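Local coordinates for protein catechol 1,2-dioxygenase (Acinetobacter sp., PDB 1DMH) that catalyses the iron(III)-dependent intradiol ring cleavage of catechol by O2 to cis,cis-muconate, the first step of the catechol branch of the beta-ketoadipate pathway, at residues A[156-159]-A[163-166]. Residues are numbered along the deposited sequence; the frame is centred on the assembly and turned at random.
Sequences WHAN and FYSH. With FE (Fe (III) ion), chain C; MCT (4-methylcatechol), chain D.
W156 meets the ring of Y164 rim to rim, W156 CD1 lying 3.7 Å from Y164 CE2 and the five-membered ring turned 54° from the tyrosine plane, while its indole also stacks on H226. At H157 the backbone makes the contact: the carbonyl carbon sits against Y164 CE2, and the carbonyl oxygen takes a hydrogen bond from water 1, which in turn accepts one from S165 N. The CB of H157 points away from 163-166; its ND1 donates to A158 O, nearly in the ring plane, and its NE2 hydrogen-bonds T194. A158 CB makes a CH-pi contact over a face of the Y164 ring, 4.0 Å from its centroid, and A158 N reaches the phenol oxygen through water 2. That ring belongs to the iron site of an intradiol dioxygenase: Y164 OH binds the iron at 1.9 Å, beside H224, H226 and both oxygens of 4-methylcatechol. Its CG lies anti to the carbonyl carbon, beside the backbone N (chi1 -71°), which brings the ring back over 156-158 although CB points away. N159, in the loop after strand 152-157, makes two hydrogen bonds to F163: N159 N donates to F163 O (3.0 Å), and N159 OD1, which takes K161 N in an Asx turn, also receives F163 N (3.1 Å), this donor standing 48° out of the amide plane.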
loop_
_atom_site.group_PDB
_atom_site.type_symbol
_atom_site.label_atom_id
_atom_site.label_comp_id
_atom_site.label_asym_id
_atom_site.label_seq_id
_atom_site.Cartn_x
_atom_site.Cartn_y
_atom_site.Cartn_z
ATOM N N TRP A 156 -2.574 10.714 26.036
ATOM C CA TRP A 156 -1.518 9.752 25.767
ATOM C C TRP A 156 -0.383 10.537 25.157
ATOM O O TRP A 156 -0.623 11.527 24.471
ATOM C CB TRP A 156 -2.016 8.583 24.869
ATOM C CG TRP A 156 -2.394 8.837 23.407
ATOM C CD1 TRP A 156 -1.642 8.539 22.299
ATOM C CD2 TRP A 156 -3.627 9.381 22.917
ATOM N NE1 TRP A 156 -2.333 8.863 21.152
ATOM C CE2 TRP A 156 -3.554 9.382 21.502
ATOM C CE3 TRP A 156 -4.791 9.872 23.538
ATOM C CZ2 TRP A 156 -4.594 9.854 20.696
ATOM C CZ3 TRP A 156 -5.830 10.345 22.738
ATOM C CH2 TRP A 156 -5.721 10.330 21.329
ATOM N N HIS A 157 0.850 10.138 25.446
ATOM C CA HIS A 157 2.015 10.850 24.918
ATOM C C HIS A 157 3.272 9.992 24.979
ATOM O O HIS A 157 3.259 8.904 25.548
ATOM C CB HIS A 157 2.211 12.165 25.685
ATOM C CG HIS A 157 2.614 11.987 27.124
ATOM N ND1 HIS A 157 3.921 11.768 27.517
ATOM C CD2 HIS A 157 1.879 12.015 28.265
ATOM C CE1 HIS A 157 3.972 11.671 28.837
ATOM N NE2 HIS A 157 2.746 11.817 29.315
ATOM N N ALA A 158 4.353 10.491 24.388
ATOM C CA ALA A 158 5.624 9.769 24.330
ATOM C C ALA A 158 6.551 10.062 25.516
ATOM O O ALA A 158 6.293 10.981 26.296
ATOM C CB ALA A 158 6.341 10.113 23.010
ATOM N N ASN A 159 7.615 9.267 25.652
ATOM C CA ASN A 159 8.572 9.494 26.724
ATOM C C ASN A 159 9.662 10.396 26.166
ATOM O O ASN A 159 9.486 10.951 25.080
ATOM C CB ASN A 159 9.169 8.181 27.271
ATOM C CG ASN A 159 9.895 7.354 26.214
ATOM O OD1 ASN A 159 10.303 7.862 25.162
ATOM N ND2 ASN A 159 10.094 6.071 26.518
ATOM N N PHE A 163 9.143 7.601 22.270
ATOM C CA PHE A 163 8.412 6.343 22.122
ATOM C C PHE A 163 7.166 6.269 23.001
ATOM O O PHE A 163 7.146 6.780 24.126
ATOM C CB PHE A 163 9.323 5.161 22.458
ATOM C CG PHE A 163 10.499 5.055 21.566
ATOM C CD1 PHE A 163 10.405 5.449 20.232
ATOM C CD2 PHE A 163 11.705 4.590 22.048
ATOM C CE1 PHE A 163 11.511 5.387 19.380
ATOM C CE2 PHE A 163 12.816 4.523 21.217
ATOM C CZ PHE A 163 12.716 4.927 19.870
ATOM N N TYR A 164 6.142 5.609 22.462
ATOM C CA TYR A 164 4.867 5.404 23.135
ATOM C C TYR A 164 4.773 3.966 23.608
ATOM O O TYR A 164 5.353 3.066 22.986
ATOM C CB TYR A 164 3.687 5.617 22.178
ATOM C CG TYR A 164 3.418 7.041 21.732
ATOM C CD1 TYR A 164 4.219 7.681 20.768
ATOM C CD2 TYR A 164 2.332 7.740 22.254
ATOM C CE1 TYR A 164 3.925 8.986 20.346
ATOM C CE2 TYR A 164 2.033 9.016 21.848
ATOM C CZ TYR A 164 2.826 9.633 20.904
ATOM O OH TYR A 164 2.514 10.912 20.561
ATOM N N SER A 165 4.029 3.743 24.690
ATOM C CA SER A 165 3.829 2.390 25.169
ATOM C C SER A 165 3.027 1.672 24.075
ATOM O O SER A 165 2.238 2.305 23.355
ATOM C CB SER A 165 3.079 2.380 26.522
ATOM O OG SER A 165 1.814 2.994 26.472
ATOM N N HIS A 166 3.261 0.363 23.943
ATOM C CA HIS A 166 2.610 -0.487 22.952
ATOM C C HIS A 166 3.188 -0.304 21.543
ATOM O O HIS A 166 2.848 -1.048 20.631
ATOM C CB HIS A 166 1.098 -0.261 22.979
ATOM C CG HIS A 166 0.483 -0.561 24.311
ATOM N ND1 HIS A 166 0.343 -1.844 24.795
ATOM C CD2 HIS A 166 0.086 0.260 25.313
ATOM C CE1 HIS A 166 -0.112 -1.800 26.036
ATOM N NE2 HIS A 166 -0.277 -0.536 26.375
HETATM FE FE FE C . 1.805 11.700 18.960
HETATM C C1 MCT D . 2.182 10.711 14.008
HETATM C C2 MCT D . 1.266 11.243 14.932
HETATM C C3 MCT D . 1.614 11.234 16.299
HETATM O O3 MCT D . 0.732 11.751 17.212
HETATM C C4 MCT D . 2.821 10.720 16.742
HETATM O O4 MCT D . 3.111 10.742 18.084
HETATM C C5 MCT D . 3.730 10.197 15.861
HETATM C C6 MCT D . 3.387 10.195 14.415
HETATM C C MCT D . 1.823 10.707 12.510
HETATM O O HOH W 1 2.625 6.124 25.638
HETATM O O HOH W 2 3.899 12.476 22.370
HETATM O O HOH W 3 1.201 10.025 17.098
#